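Local coordinates for PBP5 (Haemophilus influenzae, PDB 3A3J), which removes the terminal D-alanine from the peptide stems of cell-wall precursors, acting as a serine D-alanyl-D-alanine carboxypeptidase, at residues Val278-Phe283 against Lys307-Pro312; Glu65-Arg70 against Ala103-Ala108. All blocks are in the same frame, centred on the assembly; numbering follows the deposited sequence.

Interaction 1: Val278-Phe283 against Lys307-Pro312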
# COMPACT_ATOMS: atom_id res chain seq x y z
N VAL A 278 3.45 30.02 -22.71
CA VAL A 278 3.04 29.48 -21.40
C VAL A 278 4.00 28.35 -21.02
O VAL A 278 4.57 27.68 -21.90
CB VAL A 278 1.53 29.08 -21.34
CG1 VAL A 278 1.22 27.83 -22.06
CG2 VAL A 278 1.08 28.95 -19.90
N LYS A 279 4.21 28.21 -19.71
CA LYS A 279 5.08 27.20 -19.15
C LYS A 279 4.27 25.95 -18.97
O LYS A 279 3.10 26.02 -18.57
CB LYS A 279 5.64 27.70 -17.82
CG LYS A 279 6.71 28.76 -18.02
CD LYS A 279 7.92 28.13 -18.75
CE LYS A 279 9.27 28.70 -18.29
NZ LYS A 279 9.84 29.58 -19.34
N LEU A 280 4.85 24.82 -19.29
CA LEU A 280 4.22 23.53 -19.12
C LEU A 280 4.99 22.73 -18.07
O LEU A 280 6.18 22.96 -17.88
CB LEU A 280 4.24 22.75 -20.45
CG LEU A 280 3.58 23.48 -21.67
CD1 LEU A 280 3.67 22.64 -22.90
CD2 LEU A 280 2.12 23.96 -21.36
N GLY A 281 4.33 21.75 -17.46
CA GLY A 281 4.97 20.86 -16.49
C GLY A 281 3.92 19.98 -15.88
O GLY A 281 2.92 19.65 -16.56
N ALA A 282 4.12 19.62 -14.59
CA ALA A 282 3.22 18.76 -13.79
C ALA A 282 3.18 19.27 -12.34
O ALA A 282 4.19 19.73 -11.78
CB ALA A 282 3.66 17.28 -13.83
N PHE A 283 2.00 19.28 -11.75
CA PHE A 283 1.87 19.73 -10.37
C PHE A 283 2.12 18.57 -9.36
O PHE A 283 2.11 18.79 -8.15
CB PHE A 283 0.53 20.48 -10.15
CG PHE A 283 0.56 21.90 -10.68
CD1 PHE A 283 1.32 22.90 -10.02
CD2 PHE A 283 -0.03 22.21 -11.90
CE1 PHE A 283 1.39 24.22 -10.53
CE2 PHE A 283 0.03 23.49 -12.42
CZ PHE A 283 0.75 24.51 -11.73
N LYS A 307 -3.07 20.97 -31.71
CA LYS A 307 -1.85 21.34 -32.40
C LYS A 307 -1.16 22.52 -31.75
O LYS A 307 0.03 22.48 -31.53
CB LYS A 307 -2.15 21.64 -33.86
CG LYS A 307 -2.86 20.47 -34.54
CD LYS A 307 -3.06 20.73 -36.04
CE LYS A 307 -3.03 19.41 -36.84
NZ LYS A 307 -3.77 18.32 -36.13
N ASN A 308 -1.90 23.57 -31.45
CA ASN A 308 -1.29 24.70 -30.79
C ASN A 308 -2.19 25.00 -29.62
O ASN A 308 -3.25 24.36 -29.46
CB ASN A 308 -1.26 25.92 -31.69
CG ASN A 308 -1.81 25.63 -33.04
OD1 ASN A 308 -1.13 25.05 -33.90
ND2 ASN A 308 -3.06 26.02 -33.26
N LEU A 309 -1.79 25.94 -28.78
CA LEU A 309 -2.60 26.21 -27.61
C LEU A 309 -3.29 27.53 -27.86
O LEU A 309 -2.66 28.51 -28.24
CB LEU A 309 -1.72 26.32 -26.36
CG LEU A 309 -1.13 25.01 -25.84
CD1 LEU A 309 -0.37 25.33 -24.58
CD2 LEU A 309 -2.23 23.93 -25.59
N GLN A 310 -4.57 27.56 -27.60
CA GLN A 310 -5.29 28.83 -27.60
C GLN A 310 -5.85 29.26 -26.23
O GLN A 310 -6.52 28.48 -25.56
CB GLN A 310 -6.45 28.72 -28.57
CG GLN A 310 -7.16 30.08 -28.84
CD GLN A 310 -8.17 29.91 -29.95
OE1 GLN A 310 -7.96 29.12 -30.83
NE2 GLN A 310 -9.27 30.63 -29.89
N ALA A 311 -5.60 30.51 -25.86
CA ALA A 311 -6.21 31.14 -24.66
C ALA A 311 -7.73 31.05 -24.73
O ALA A 311 -8.27 30.85 -25.83
CB ALA A 311 -5.75 32.60 -24.49
N PRO A 312 -8.45 31.11 -23.57
CA PRO A 312 -7.98 31.19 -22.18
C PRO A 312 -7.36 29.86 -21.75
O PRO A 312 -7.83 28.79 -22.12
CB PRO A 312 -9.29 31.44 -21.39
CG PRO A 312 -10.31 30.66 -22.13
CD PRO A 312 -9.92 30.88 -23.61

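Interaction 2: Glu65-Arg70 against Ala103-Ala108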
# COMPACT_ATOMS: atom_id res chain seq x y z
N GLU A 65 -16.58 -7.70 27.90
CA GLU A 65 -16.64 -9.07 27.32
C GLU A 65 -16.39 -9.25 25.77
O GLU A 65 -16.07 -10.35 25.32
CB GLU A 65 -17.93 -9.81 27.76
CG GLU A 65 -18.20 -9.61 29.25
CD GLU A 65 -19.15 -10.60 29.93
OE1 GLU A 65 -19.59 -11.59 29.29
OE2 GLU A 65 -19.44 -10.38 31.13
N SER A 66 -16.58 -8.24 24.94
CA SER A 66 -16.44 -8.54 23.47
C SER A 66 -14.96 -8.36 23.03
O SER A 66 -14.51 -9.01 22.14
CB SER A 66 -17.37 -7.70 22.59
OG SER A 66 -16.99 -6.35 22.78
N ALA A 67 -14.21 -7.52 23.73
CA ALA A 67 -12.77 -7.39 23.46
C ALA A 67 -11.88 -8.37 24.27
O ALA A 67 -10.68 -8.47 24.05
CB ALA A 67 -12.32 -5.89 23.69
N TRP A 68 -12.49 -9.13 25.17
CA TRP A 68 -11.80 -10.02 26.09
C TRP A 68 -11.02 -11.12 25.40
O TRP A 68 -11.57 -11.85 24.63
CB TRP A 68 -12.87 -10.60 27.02
CG TRP A 68 -12.42 -11.46 28.18
CD1 TRP A 68 -11.14 -11.63 28.68
CD2 TRP A 68 -13.29 -12.25 29.00
NE1 TRP A 68 -11.19 -12.49 29.76
CE2 TRP A 68 -12.49 -12.88 29.97
CE3 TRP A 68 -14.68 -12.46 29.02
CZ2 TRP A 68 -13.05 -13.71 30.96
CZ3 TRP A 68 -15.23 -13.30 30.01
CH2 TRP A 68 -14.41 -13.89 30.96
N GLY A 69 -9.74 -11.29 25.69
CA GLY A 69 -8.97 -12.38 25.05
C GLY A 69 -9.71 -13.72 25.02
O GLY A 69 -9.61 -14.48 24.03
N ARG A 70 -10.51 -14.01 26.07
CA ARG A 70 -11.21 -15.28 26.09
C ARG A 70 -12.07 -15.54 24.87
O ARG A 70 -12.28 -16.69 24.53
CB ARG A 70 -12.05 -15.52 27.35
CG ARG A 70 -12.63 -16.92 27.28
CD ARG A 70 -13.54 -17.30 28.41
NE ARG A 70 -14.81 -16.58 28.34
CZ ARG A 70 -15.73 -16.65 29.30
NH1 ARG A 70 -16.84 -15.95 29.20
NH2 ARG A 70 -15.52 -17.44 30.36
N ALA A 103 -7.49 -7.23 20.27
CA ALA A 103 -7.16 -5.80 20.06
C ALA A 103 -7.95 -5.16 18.94
O ALA A 103 -8.22 -3.98 19.03
CB ALA A 103 -5.70 -5.60 19.75
N THR A 104 -8.30 -5.90 17.88
CA THR A 104 -8.98 -5.24 16.80
C THR A 104 -10.47 -4.89 17.18
O THR A 104 -11.05 -3.84 16.77
CB THR A 104 -8.99 -6.06 15.54
OG1 THR A 104 -9.76 -7.21 15.76
CG2 THR A 104 -7.63 -6.48 15.12
N VAL A 105 -11.11 -5.81 17.91
CA VAL A 105 -12.45 -5.58 18.41
C VAL A 105 -12.41 -4.40 19.37
O VAL A 105 -13.23 -3.47 19.23
CB VAL A 105 -12.98 -6.84 19.08
CG1 VAL A 105 -14.20 -6.49 19.94
CG2 VAL A 105 -13.35 -7.86 17.99
N ALA A 106 -11.45 -4.40 20.31
CA ALA A 106 -11.34 -3.27 21.18
C ALA A 106 -11.24 -1.94 20.41
O ALA A 106 -11.87 -0.92 20.82
CB ALA A 106 -10.19 -3.38 22.11
N LEU A 107 -10.37 -1.91 19.38
CA LEU A 107 -10.24 -0.65 18.58
C LEU A 107 -11.50 -0.32 17.75
O LEU A 107 -11.91 0.81 17.70
CB LEU A 107 -9.03 -0.67 17.65
CG LEU A 107 -7.72 -0.50 18.40
CD1 LEU A 107 -6.49 -1.05 17.59
CD2 LEU A 107 -7.51 0.91 18.88
N ALA A 108 -12.06 -1.30 17.06
CA ALA A 108 -13.22 -1.05 16.31
C ALA A 108 -14.32 -0.37 17.17
O ALA A 108 -14.99 0.61 16.72
CB ALA A 108 -13.78 -2.39 15.71

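Interaction 1: Val278-Phe283 against Lys307-Pro312
Leu309 makes this contact from its side alone, reaching Val278 and Leu280 of the other segment with one methyl group. Coming along 307-312 in order, Asn308 precedes it and rests its side chain on Tyr271, at the end of the strand that runs between the two segments. The chain then straightens into the short, weakly bonded strand 309-310, and Leu309 turns inward. Its CG is anti to the carbonyl carbon (chi1 -72°) and CD1 continues the chain outward, anti to CA (chi2 -177°), which brings CD1 across the intervening strand. There Leu309 CD1 meets CG1 of Val278 at 3.9 Å, with the two side chains crossing at about a right angle. CD2 of Leu280 is a little farther from Leu309 CD1, at 4.3 Å. Val278 CG1 and Leu280 CD2 are themselves 4.0 Å apart, so the three methyls form a nearly equilateral triangle. CG1 is the Val278 branch that can do this: it lies between the backbone N and the carbonyl carbon (chi1 74°), while CG2 is anti to the backbone N, beside the carbonyl carbon.

The contact is purely van der Waals and small, about 78 Å² over both sides, yet all three residues are buried. Ile319 of strand 318-326 touches both Leu280 and Leu309, and Val338 and Leu336 of strand 329-338 close over the Val278 and Leu280 side. The CA atoms of Val278 and Leu309 are 9.0 Å apart, in keeping with two strands flanking a third: 264-271 pairs antiparallel with 277-281 and parallel with 309-310. This is apolar core packing across one face of the mixed sheet, as expected in the all-beta C-terminal domain of PBP5-type carboxypeptidases.

Interaction 2: Glu65-Arg70 against Ala103-Ala108
The hydroxyl of Ser66 is hydrogen-bonded to OE2 of Glu109, one helical turn beyond Val105, and comes alongside a Val105 methyl, with Ser66 OG 4.0 Å from Val105 CG1. The bond to Glu109 is a polar tie between loop and helix, at the margin of the contact.

The same methyl comes closer still to the Ser66 backbone: Ser66 O lies 3.4 Å from Val105 CG1. Asn71 ND2 hydrogen-bonds to the Glu65 carbonyl and gives a weak hydrogen bond to that of Ser66, so this oxygen has a polar neighbour from the loop as well as the methyl from helix 101-112. The CB bond of Val105 heads for the loop, and CG1, which stands anti to the helix backbone N (chi1 164°), is the branch that reaches Ser66.

Deeper in, Ala67 sets its methyl against the helix. Ala67 CB lies 3.7 Å from Ala106 CB. Val105 CG1 is a little farther from Ala67 CB, at 4.2 Å. With a single methyl on each side, the backbones come close, the CA atoms of Ala67 and Ala106 being only 4.9 Å apart.

Phe72 also covers Val105, and other faces of the helix pack on helices 88-98 and 38-51. Thr104, next to Val105, touches the likely proton acceptor Lys39 and bonds through OG1 to the Asn101 carbonyl; Val105 itself is about 9 Å from Lys39, side chain to side chain. The chemistry thus implies a mainly shape-driven fit, in which small apolar groups let a loop lie close to a helix bordering the active site, with the Ser66 hydroxyl paired to Glu109 at the margin.

In the fold
From the N terminus, the chain passes Ser36 and Lys39 and the helix 38-51 before entering the loop of interaction 2. That contact closes a loop of 32 residues, which contains strand 85-87, helix 88-98 and the active-site Ser99, and ties the 65-70 turn to helix 101-112 in the carboxypeptidase domain. The chain then completes the five-stranded sheet and helix 235-252 before interaction 1 opens at Val278. Interaction 1 closes a shorter excursion of 23 residues, with no helix, through strands 286-291 and 299-304. The two are in series, neither nested nor crossing. They lie on opposite sides of the chain's centre, about 34 Å apart at their nearest atoms, one in each domain.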